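Local structure of tyrosyl-DNA phosphodiesterase 2 (Danio rerio, 4F1H) at residues Y111-H116 against A145-A150; K139-D144 against F209-K214; I227-L232 against D240-Y245. The protein belongs to the endonuclease/exonuclease/phosphatase family, with a DNase I-like fold, and is modelled here with a bound nucleic acid and a magnesium ion. All blocks are in the same frame, centred on the assembly; numbering follows the deposited sequence. Where two conformers were deposited one is given.

Contact 1. Residues Y111-H116 against A145-A150. With nucleotides of chain A.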
loop_
_atom_site.group_PDB
_atom_site.type_symbol
_atom_site.label_atom_id
_atom_site.label_comp_id
_atom_site.label_asym_id
_atom_site.label_seq_id
_atom_site.Cartn_x
_atom_site.Cartn_y
_atom_site.Cartn_z
ATOM N N TYR B 111 19.141 -8.620 13.652
ATOM C CA TYR B 111 18.262 -9.709 13.219
ATOM C C TYR B 111 18.144 -9.456 11.712
ATOM O O TYR B 111 17.437 -8.530 11.310
ATOM C CB TYR B 111 16.937 -9.564 13.972
ATOM C CG TYR B 111 15.893 -10.638 13.796
ATOM C CD1 TYR B 111 14.914 -10.515 12.819
ATOM C CD2 TYR B 111 15.822 -11.725 14.673
ATOM C CE1 TYR B 111 13.901 -11.483 12.667
ATOM C CE2 TYR B 111 14.817 -12.719 14.524
ATOM C CZ TYR B 111 13.866 -12.578 13.530
ATOM O OH TYR B 111 12.867 -13.548 13.385
ATOM N N LEU B 112 18.904 -10.219 10.910
ATOM C CA LEU B 112 19.043 -9.972 9.466
ATOM C C LEU B 112 18.079 -10.860 8.692
ATOM O O LEU B 112 17.953 -12.052 8.972
ATOM C CB LEU B 112 20.481 -10.261 9.028
ATOM C CG LEU B 112 21.512 -9.464 9.844
ATOM C CD1 LEU B 112 22.886 -10.051 9.563
ATOM C CD2 LEU B 112 21.487 -7.976 9.544
ATOM N N MET B 113 17.376 -10.282 7.728
ATOM C CA MET B 113 16.346 -11.051 7.030
ATOM C C MET B 113 16.376 -10.766 5.541
ATOM O O MET B 113 16.614 -9.645 5.129
ATOM C CB MET B 113 14.955 -10.624 7.523
ATOM C CG MET B 113 14.794 -10.567 9.043
ATOM S SD MET B 113 13.296 -9.624 9.499
ATOM C CE MET B 113 12.025 -10.644 8.748
ATOM N N THR B 114 16.135 -11.803 4.739
ATOM C CA THR B 114 15.962 -11.577 3.286
ATOM C C THR B 114 14.917 -12.513 2.687
ATOM O O THR B 114 14.652 -13.626 3.157
ATOM C CB THR B 114 17.296 -11.684 2.482
ATOM O OG1 THR B 114 17.112 -11.147 1.175
ATOM C CG2 THR B 114 17.811 -13.126 2.369
ATOM N N SER B 115 14.322 -12.044 1.597
ATOM C CA SER B 115 13.374 -12.848 0.860
ATOM C C SER B 115 13.330 -12.313 -0.564
ATOM O O SER B 115 13.762 -11.173 -0.858
ATOM C CB SER B 115 11.991 -12.780 1.524
ATOM O OG SER B 115 11.091 -13.683 0.880
ATOM N N HIS B 116 12.854 -13.155 -1.467
ATOM C CA HIS B 116 12.548 -12.755 -2.827
ATOM C C HIS B 116 11.044 -12.989 -2.893
ATOM O O HIS B 116 10.598 -14.153 -3.052
ATOM C CB HIS B 116 13.320 -13.687 -3.759
ATOM C CG HIS B 116 13.121 -13.426 -5.215
ATOM N ND1 HIS B 116 13.595 -14.291 -6.177
ATOM C CD2 HIS B 116 12.585 -12.374 -5.878
ATOM C CE1 HIS B 116 13.324 -13.809 -7.378
ATOM N NE2 HIS B 116 12.704 -12.649 -7.228
ATOM N N ALA B 145 17.355 -6.482 19.481
ATOM C CA ALA B 145 17.974 -6.539 18.156
ATOM C C ALA B 145 17.553 -5.353 17.303
ATOM O O ALA B 145 16.391 -4.900 17.383
ATOM C CB ALA B 145 17.603 -7.840 17.411
ATOM N N ILE B 146 18.499 -4.881 16.482
ATOM C CA ILE B 146 18.186 -4.019 15.339
ATOM C C ILE B 146 17.763 -4.996 14.230
ATOM O O ILE B 146 18.488 -5.973 13.985
ATOM C CB ILE B 146 19.437 -3.272 14.888
ATOM C CG1 ILE B 146 19.890 -2.311 16.001
ATOM C CG2 ILE B 146 19.180 -2.489 13.580
ATOM C CD1 ILE B 146 21.313 -1.774 15.786
ATOM N N VAL B 147 16.604 -4.763 13.605
ATOM C CA VAL B 147 16.153 -5.562 12.469
ATOM C C VAL B 147 16.473 -4.893 11.137
ATOM O O VAL B 147 16.138 -3.731 10.917
ATOM C CB VAL B 147 14.620 -5.801 12.531
ATOM C CG1 VAL B 147 14.162 -6.699 11.402
ATOM C CG2 VAL B 147 14.282 -6.411 13.863
ATOM N N ILE B 148 17.095 -5.642 10.225
ATOM C CA ILE B 148 17.271 -5.158 8.839
ATOM C C ILE B 148 16.741 -6.239 7.915
ATOM O O ILE B 148 17.259 -7.371 7.907
ATOM C CB ILE B 148 18.744 -4.918 8.528
ATOM C CG1 ILE B 148 19.289 -3.818 9.453
ATOM C CG2 ILE B 148 18.914 -4.529 7.027
ATOM C CD1 ILE B 148 20.757 -3.498 9.171
ATOM N N PHE B 149 15.658 -5.935 7.203
ATOM C CA PHE B 149 15.221 -6.780 6.118
ATOM C C PHE B 149 15.705 -6.139 4.836
ATOM O O PHE B 149 15.509 -4.929 4.637
ATOM C CB PHE B 149 13.677 -6.922 6.083
ATOM C CG PHE B 149 13.188 -7.574 4.827
ATOM C CD1 PHE B 149 12.962 -6.809 3.677
ATOM C CD2 PHE B 149 13.002 -8.942 4.769
ATOM C CE1 PHE B 149 12.592 -7.421 2.475
ATOM C CE2 PHE B 149 12.570 -9.551 3.561
ATOM C CZ PHE B 149 12.371 -8.790 2.445
ATOM N N ALA B 150 16.291 -6.919 3.925
ATOM C CA ALA B 150 16.635 -6.351 2.623
ATOM C C ALA B 150 16.380 -7.443 1.626
ATOM O O ALA B 150 16.842 -8.568 1.796
ATOM C CB ALA B 150 18.120 -5.914 2.576
ATOM O OP3 DT A 1 11.519 -11.379 -9.431
ATOM P P DT A 1 12.046 -10.252 -10.263
ATOM O OP1 DT A 1 13.442 -10.347 -10.665
ATOM O OP2 DT A 1 11.956 -8.931 -9.546
ATOM O "O5'" DT A 1 11.064 -10.132 -11.501
ATOM C "C5'" DT A 1 11.498 -9.336 -12.616
ATOM C "C4'" DT A 1 10.409 -9.441 -13.664
ATOM O "O4'" DT A 1 10.545 -10.760 -14.260
ATOM C "C3'" DT A 1 8.970 -9.324 -13.148
ATOM O "O3'" DT A 1 8.154 -8.744 -14.183
ATOM C "C2'" DT A 1 8.558 -10.777 -12.927
ATOM C "C1'" DT A 1 9.291 -11.456 -14.083
ATOM N N1 DT A 1 9.533 -12.913 -13.873
ATOM C C2 DT A 1 8.943 -13.800 -14.753
ATOM O O2 DT A 1 8.213 -13.443 -15.691
ATOM N N3 DT A 1 9.211 -15.116 -14.481
ATOM C C4 DT A 1 10.000 -15.639 -13.462
ATOM O O4 DT A 1 10.178 -16.865 -13.328
ATOM C C5 DT A 1 10.583 -14.636 -12.587
ATOM C C7 DT A 1 11.423 -15.050 -11.417
ATOM C C6 DT A 1 10.340 -13.338 -12.820
#

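Contact 2. Residues K139-D144 against F209-K214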
loop_
_atom_site.group_PDB
_atom_site.type_symbol
_atom_site.label_atom_id
_atom_site.label_comp_id
_atom_site.label_asym_id
_atom_site.label_seq_id
_atom_site.Cartn_x
_atom_site.Cartn_y
_atom_site.Cartn_z
ATOM N N LYS B 139 8.200 -6.952 13.372
ATOM C CA LYS B 139 7.561 -6.495 14.620
ATOM C C LYS B 139 7.923 -7.337 15.841
ATOM O O LYS B 139 8.187 -6.793 16.928
ATOM C CB LYS B 139 6.046 -6.524 14.472
ATOM C CG LYS B 139 5.463 -5.480 13.558
ATOM C CD LYS B 139 3.941 -5.484 13.674
ATOM C CE LYS B 139 3.468 -5.339 15.122
ATOM N NZ LYS B 139 1.974 -5.355 15.216
ATOM N N GLU B 140 7.939 -8.657 15.668
ATOM C CA GLU B 140 8.117 -9.584 16.798
ATOM C C GLU B 140 9.550 -9.938 17.107
ATOM O O GLU B 140 9.822 -10.707 18.026
ATOM C CB GLU B 140 7.395 -10.900 16.506
ATOM C CG GLU B 140 5.886 -10.768 16.339
ATOM C CD GLU B 140 5.257 -12.102 15.948
ATOM O OE1 GLU B 140 6.017 -13.054 15.635
ATOM O OE2 GLU B 140 4.006 -12.198 15.954
ATOM N N ALA B 141 10.489 -9.408 16.340
ATOM C CA ALA B 141 11.883 -9.753 16.567
ATOM C C ALA B 141 12.282 -9.293 17.977
ATOM O O ALA B 141 11.728 -8.312 18.475
ATOM C CB ALA B 141 12.756 -9.054 15.518
ATOM N N PRO B 142 13.252 -9.988 18.598
ATOM C CA PRO B 142 13.687 -9.669 19.975
ATOM C C PRO B 142 13.936 -8.173 20.184
ATOM O O PRO B 142 14.553 -7.516 19.336
ATOM C CB PRO B 142 15.008 -10.443 20.112
ATOM C CG PRO B 142 14.877 -11.588 19.183
ATOM C CD PRO B 142 14.034 -11.095 18.017
ATOM N N GLU B 143 13.465 -7.652 21.319
ATOM C CA GLU B 143 13.583 -6.240 21.657
ATOM C C GLU B 143 15.002 -5.700 21.626
ATOM O O GLU B 143 15.203 -4.498 21.441
ATOM C CB GLU B 143 13.049 -6.000 23.059
ATOM C CG GLU B 143 11.552 -5.996 23.172
ATOM C CD GLU B 143 11.093 -5.102 24.306
ATOM O OE1 GLU B 143 11.895 -4.888 25.250
ATOM O OE2 GLU B 143 9.945 -4.605 24.238
ATOM N N ASP B 144 15.983 -6.573 21.839
ATOM C CA ASP B 144 17.359 -6.123 21.902
ATOM C C ASP B 144 18.088 -6.188 20.560
ATOM O O ASP B 144 19.292 -5.940 20.503
ATOM C CB ASP B 144 18.141 -6.879 22.987
ATOM C CG ASP B 144 18.196 -8.384 22.744
ATOM O OD1 ASP B 144 17.381 -8.906 21.945
ATOM O OD2 ASP B 144 19.048 -9.052 23.372
ATOM N N PHE B 209 13.950 -2.624 4.933
ATOM C CA PHE B 209 13.101 -2.241 6.095
ATOM C C PHE B 209 13.969 -2.277 7.342
ATOM O O PHE B 209 14.777 -3.199 7.524
ATOM C CB PHE B 209 11.895 -3.189 6.234
ATOM C CG PHE B 209 10.977 -3.203 5.021
ATOM C CD1 PHE B 209 10.742 -2.044 4.277
ATOM C CD2 PHE B 209 10.384 -4.398 4.614
ATOM C CE1 PHE B 209 9.908 -2.073 3.153
ATOM C CE2 PHE B 209 9.534 -4.436 3.508
ATOM C CZ PHE B 209 9.316 -3.270 2.763
ATOM N N LEU B 210 13.825 -1.266 8.196
ATOM C CA LEU B 210 14.676 -1.104 9.372
ATOM C C LEU B 210 13.829 -0.928 10.614
ATOM O O LEU B 210 12.859 -0.171 10.601
ATOM C CB LEU B 210 15.597 0.113 9.175
ATOM C CG LEU B 210 16.371 0.572 10.415
ATOM C CD1 LEU B 210 17.443 -0.486 10.806
ATOM C CD2 LEU B 210 17.034 1.942 10.178
ATOM N N ARG B 211 14.171 -1.648 11.682
ATOM C CA ARG B 211 13.561 -1.415 13.000
ATOM C C ARG B 211 14.675 -1.306 14.045
ATOM O O ARG B 211 15.652 -2.076 14.019
ATOM C CB ARG B 211 12.609 -2.558 13.373
ATOM C CG ARG B 211 11.751 -2.224 14.613
ATOM C CD ARG B 211 11.370 -3.502 15.338
ATOM N NE ARG B 211 12.489 -3.964 16.144
ATOM C CZ ARG B 211 12.478 -5.071 16.878
ATOM N NH1 ARG B 211 13.539 -5.386 17.595
ATOM N NH2 ARG B 211 11.416 -5.860 16.880
ATOM N N SER B 212 14.581 -0.313 14.944
ATOM C CA SER B 212 15.587 -0.209 16.001
ATOM C C SER B 212 15.372 -1.244 17.092
ATOM O O SER B 212 14.340 -1.915 17.151
ATOM C CB SER B 212 15.571 1.184 16.644
ATOM O OG SER B 212 15.728 2.191 15.669
ATOM N N ALA B 213 16.372 -1.358 17.962
ATOM C CA ALA B 213 16.259 -2.152 19.191
ATOM C C ALA B 213 15.759 -1.170 20.238
ATOM O O ALA B 213 16.204 -0.015 20.240
ATOM C CB ALA B 213 17.641 -2.649 19.614
ATOM N N LYS B 214 14.857 -1.618 21.117
ATOM C CA LYS B 214 14.464 -0.833 22.312
ATOM C C LYS B 214 15.596 -0.606 23.319
ATOM O O LYS B 214 15.565 0.357 24.094
ATOM C CB LYS B 214 13.327 -1.529 23.056
ATOM C CG LYS B 214 12.141 -1.893 22.208
ATOM C CD LYS B 214 11.241 -0.698 21.983
ATOM C CE LYS B 214 9.911 -1.141 21.392
ATOM N NZ LYS B 214 8.943 -0.019 21.202
#

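Contact 3. Residues I227-L232 against D240-Y245. With nucleotides of chain A.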
loop_
_atom_site.group_PDB
_atom_site.type_symbol
_atom_site.label_atom_id
_atom_site.label_comp_id
_atom_site.label_asym_id
_atom_site.label_seq_id
_atom_site.Cartn_x
_atom_site.Cartn_y
_atom_site.Cartn_z
ATOM N N ILE B 227 24.015 0.471 -7.163
ATOM C CA ILE B 227 25.276 0.020 -7.774
ATOM C C ILE B 227 25.004 -0.972 -8.904
ATOM O O ILE B 227 23.887 -1.486 -9.044
ATOM C CB ILE B 227 26.257 -0.577 -6.736
ATOM C CG1 ILE B 227 25.617 -1.759 -5.969
ATOM C CG2 ILE B 227 26.703 0.497 -5.739
ATOM C CD1 ILE B 227 26.618 -2.401 -4.912
ATOM N N GLY B 228 26.025 -1.241 -9.713
ATOM C CA GLY B 228 25.905 -2.160 -10.833
ATOM C C GLY B 228 25.480 -1.510 -12.124
ATOM O O GLY B 228 25.160 -2.211 -13.078
ATOM N N MET B 229 25.442 -0.189 -12.156
ATOM C CA MET B 229 24.898 0.504 -13.299
ATOM C C MET B 229 26.019 0.898 -14.259
ATOM O O MET B 229 26.084 2.052 -14.702
ATOM C CB MET B 229 24.132 1.725 -12.807
ATOM C CG MET B 229 24.550 2.226 -11.378
ATOM S SD MET B 229 22.973 2.337 -10.551
ATOM C CE MET B 229 22.250 3.497 -11.690
ATOM N N GLU B 230 26.903 -0.064 -14.540
ATOM C CA GLU B 230 27.930 0.070 -15.557
ATOM C C GLU B 230 28.126 -1.302 -16.227
ATOM O O GLU B 230 28.166 -2.336 -15.551
ATOM C CB GLU B 230 29.207 0.519 -14.851
ATOM C CG GLU B 230 30.365 0.877 -15.723
ATOM C CD GLU B 230 31.554 1.279 -14.876
ATOM O OE1 GLU B 230 32.482 0.444 -14.722
ATOM O OE2 GLU B 230 31.527 2.407 -14.329
ATOM N N LYS B 231 28.261 -1.331 -17.552
ATOM C CA LYS B 231 28.498 -2.606 -18.227
ATOM C C LYS B 231 29.833 -3.227 -17.899
ATOM O O LYS B 231 30.852 -2.533 -17.756
ATOM C CB LYS B 231 28.415 -2.435 -19.747
ATOM C CG LYS B 231 26.995 -2.279 -20.229
ATOM C CD LYS B 231 26.917 -2.280 -21.747
ATOM C CE LYS B 231 25.460 -2.302 -22.167
ATOM N NZ LYS B 231 25.278 -1.881 -23.589
ATOM N N LEU B 232 29.825 -4.548 -17.811
ATOM C CA LEU B 232 31.032 -5.341 -17.621
ATOM C C LEU B 232 31.739 -5.502 -18.962
ATOM O O LEU B 232 31.213 -5.091 -20.009
ATOM C CB LEU B 232 30.668 -6.716 -17.081
ATOM C CG LEU B 232 29.929 -6.666 -15.743
ATOM C CD1 LEU B 232 29.363 -8.067 -15.366
ATOM C CD2 LEU B 232 30.811 -6.117 -14.627
ATOM N N ASP B 240 19.839 -7.810 -14.156
ATOM C CA ASP B 240 18.771 -6.919 -14.596
ATOM C C ASP B 240 18.303 -5.963 -13.481
ATOM O O ASP B 240 17.570 -4.996 -13.759
ATOM C CB ASP B 240 17.598 -7.707 -15.205
ATOM C CG ASP B 240 16.932 -8.649 -14.215
ATOM O OD1 ASP B 240 17.548 -9.045 -13.187
ATOM O OD2 ASP B 240 15.766 -9.024 -14.496
ATOM N N HIS B 241 18.709 -6.239 -12.237
ATOM C CA HIS B 241 18.478 -5.318 -11.121
ATOM C C HIS B 241 19.726 -4.516 -10.827
ATOM O O HIS B 241 20.832 -5.012 -11.031
ATOM C CB HIS B 241 18.173 -6.103 -9.829
ATOM C CG HIS B 241 16.856 -6.805 -9.829
ATOM N ND1 HIS B 241 15.831 -6.441 -8.974
ATOM C CD2 HIS B 241 16.420 -7.900 -10.504
ATOM C CE1 HIS B 241 14.801 -7.260 -9.146
ATOM N NE2 HIS B 241 15.128 -8.141 -10.082
ATOM N N TRP B 242 19.543 -3.322 -10.262
ATOM C CA TRP B 242 20.653 -2.614 -9.649
ATOM C C TRP B 242 20.779 -3.133 -8.212
ATOM O O TRP B 242 19.781 -3.571 -7.607
ATOM C CB TRP B 242 20.368 -1.119 -9.641
ATOM C CG TRP B 242 20.075 -0.511 -11.001
ATOM C CD1 TRP B 242 19.144 0.443 -11.247
ATOM C CD2 TRP B 242 20.757 -0.739 -12.247
ATOM N NE1 TRP B 242 19.178 0.812 -12.561
ATOM C CE2 TRP B 242 20.169 0.114 -13.199
ATOM C CE3 TRP B 242 21.802 -1.568 -12.643
ATOM C CZ2 TRP B 242 20.585 0.138 -14.545
ATOM C CZ3 TRP B 242 22.221 -1.527 -13.968
ATOM C CH2 TRP B 242 21.615 -0.682 -14.891
ATOM N N GLY B 243 21.999 -3.147 -7.668
ATOM C CA GLY B 243 22.165 -3.498 -6.274
ATOM C C GLY B 243 21.988 -2.281 -5.389
ATOM O O GLY B 243 22.060 -1.144 -5.856
ATOM N N ILE B 244 21.708 -2.508 -4.107
ATOM C CA ILE B 244 21.631 -1.400 -3.151
ATOM C C ILE B 244 22.817 -1.513 -2.200
ATOM O O ILE B 244 23.035 -2.568 -1.603
ATOM C CB ILE B 244 20.356 -1.459 -2.304
ATOM C CG1 ILE B 244 19.119 -1.258 -3.188
ATOM C CG2 ILE B 244 20.345 -0.335 -1.252
ATOM C CD1 ILE B 244 17.789 -1.487 -2.439
ATOM N N TYR B 245 23.616 -0.436 -2.068
ATOM C CA TYR B 245 24.581 -0.321 -0.965
ATOM C C TYR B 245 24.012 0.637 0.101
ATOM O O TYR B 245 23.482 1.713 -0.218
ATOM C CB TYR B 245 25.924 0.208 -1.477
ATOM C CG TYR B 245 26.920 0.494 -0.362
ATOM C CD1 TYR B 245 27.497 -0.537 0.370
ATOM C CD2 TYR B 245 27.300 1.806 -0.079
ATOM C CE1 TYR B 245 28.409 -0.272 1.384
ATOM C CE2 TYR B 245 28.208 2.072 0.915
ATOM C CZ TYR B 245 28.745 1.042 1.642
ATOM O OH TYR B 245 29.631 1.330 2.655
ATOM O OP3 DT A 1 11.519 -11.379 -9.431
ATOM P P DT A 1 12.046 -10.252 -10.263
ATOM O OP1 DT A 1 13.442 -10.347 -10.665
ATOM O OP2 DT A 1 11.956 -8.931 -9.546
ATOM O "O5'" DT A 1 11.064 -10.132 -11.501
ATOM C "C5'" DT A 1 11.498 -9.336 -12.616
ATOM C "C4'" DT A 1 10.409 -9.441 -13.664
ATOM O "O4'" DT A 1 10.545 -10.760 -14.260
ATOM C "C3'" DT A 1 8.970 -9.324 -13.148
ATOM O "O3'" DT A 1 8.154 -8.744 -14.183
ATOM C "C2'" DT A 1 8.558 -10.777 -12.927
ATOM C "C1'" DT A 1 9.291 -11.456 -14.083
ATOM N N1 DT A 1 9.533 -12.913 -13.873
ATOM C C2 DT A 1 8.943 -13.800 -14.753
ATOM O O2 DT A 1 8.213 -13.443 -15.691
ATOM N N3 DT A 1 9.211 -15.116 -14.481
ATOM C C4 DT A 1 10.000 -15.639 -13.462
ATOM O O4 DT A 1 10.178 -16.865 -13.328
ATOM C C5 DT A 1 10.583 -14.636 -12.587
ATOM C C7 DT A 1 11.423 -15.050 -11.417
ATOM C C6 DT A 1 10.340 -13.338 -12.820
HETATM O O HOH W 1 23.563 -4.758 -12.520
#

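Contact 1. Residues Y111-H116 against A145-A150
Y111 to M113 and V147 to F149 run as parallel neighbours, 14° apart in direction, with Y111 paired with V147, L112 with I148 and M113 with F149. Four backbone hydrogen bonds join them, from Y111 N to I146 O (2.7 Å), I148 N to Y111 O, M113 N to I148 O and A150 N to M113 O (3.0 Å); CA-H...O contacts run between them. A side chain prolongs the series: T114 OG1, anti to its own N (chi1 -166°), donates to A150 O at 2.7 Å in the carbonyl plane, and the same hydroxyl meets Q41 on strand 37-43 of the opposing sheet.

Apolar contacts occupy the side of Y111, M113, V147 and F149. Y111 and V147 lie alongside each other. M113 SD, 3.6 Å from V147 CG1, lies at the edge of the Y111 ring. The F149 ring has CD2 3.8 Å from M113 CB and turns an edge to S115 CB. On the other side L112 CD2 reaches I148 CB at 4.2 Å.

Farther along the chain, H116 NE2 donates to OP3 of DT1 of chain A (2.8 Å, 165°), the oxygen lying in the ring plane. These two strands close a beta-alpha-beta unit with helix 124-140, so the chemistry is that of a buried sheet, backbone bonds flanked by hydrocarbon, delivering a polar histidine to the bound phosphate.

Contact 2. Residues K139-D144 against F209-K214
The backbones of D144 and A213 approach to 4.9 Å between CA atoms, and K214 N makes a weak hydrogen bond to E143 O (2.9 Å, 129°), the one backbone bond between 139-144 and 209-214. R211 does most of the gripping. Its chain leaves anti to the backbone N (chi1 -169°) and bends at chi3, which brings the guanidinium edge-on to the carbonyls after the helix. NH2 donates to A141 O (2.9 Å, nearly straight) and NH1 to P142 O (2.9 Å); both oxygens lie in the guanidinium plane, although each carbonyl is met from above its own plane. NE returns to S212 O at 2.9 Å, and NH1 also reaches A145 O, so the group's rotation is fixed by bonds on all three nitrogens. The carbonyl oxygens of A141 and P142 would favour the positive charge. At the surface E143 CD crosses 4.0 Å from K214 CG, but E143 OE2 and K214 NZ, 5.6 Å apart, are not in contact; A213 CB packs against the D144 backbone. The contact joins the turn after helix 124-140 to the end of strand 202-211; A141 also covers V147 and Y111, and D144 forms a salt bridge with K109.

Contact 3. Residues I227-L232 against D240-Y245
W242 lays one face of its indole against M229: the methionine CB stands 3.9 Å from the centroid of the six-membered ring, almost on its normal, a CH-pi contact. M229 SD lies over the five-membered ring at 4.2 Å, a Met-aromatic contact. Both side-chain contacts hold for one of two deposited conformers of M229 and are therefore less certain than the backbone packing. M229 CA lies over the same face, 3.4 Å from W242 CZ3. G228 O approaches the same ring atom obliquely, and Y237 meets the indole edge-to-face. The imidazole of H241 is used at its edges: NE2 donates to OP1 of DT1 of chain A (2.8 Å, 167°), with the phosphorus in the ring plane, and ND1 is hydrogen-bonded to D206, which probably positions the ring.

In the backbone, I227 and G243 form an antiparallel hydrogen-bonded pair, I227 N to G243 O and G243 N to I227 O, both 2.9 Å. With chi1 at 57°, I227 places CG1 between its own backbone N and carbonyl carbon, directly against the G243 peptide, 3.6 Å from G243 O; G243 has no side chain to block it. I227 CG2 touches Y245 CB at 4.3 Å. G228 has a positive phi, and M229 is the centre of an inverse gamma turn, with a weak E230 N to G228 O bond. A water sits between G228 O and H241 O, 3.1 Å from each.

The last beta pair before the loop thus gives way to an apolar cover over W242, while the adjacent H241 faces the other way, toward the phosphate. One short run of chain therefore serves both the packing of a sheet end and the nucleotide site, with D206 as second-shell partner.

In the fold
Contact 1 is wholly buried, and contact 3 mostly so, with M229 exposed and Y245 partly exposed; contact 2 is a partly exposed corner farther from the chain centre. Contacts 1 and 2 touch and share elements: helix 124-140 and strand 145-150 follow strand 108-114, and strand 202-211 pairs with 145-150 through F149–F209 and V147–R211 backbone bonds. Contact 3 belongs to the other sheet, on strands 220-227 and 243-249. Sheet bonding and hydrocarbon dominate contact 1, a charged guanidinium on carbonyls contact 2, a single antiparallel pair and a methionine on an indole face contact 3. Contacts 1 and 3 converge on one phosphate, through H116 and H241; contact 2 stays about 14 Å from the nucleic acid at its nearest atom.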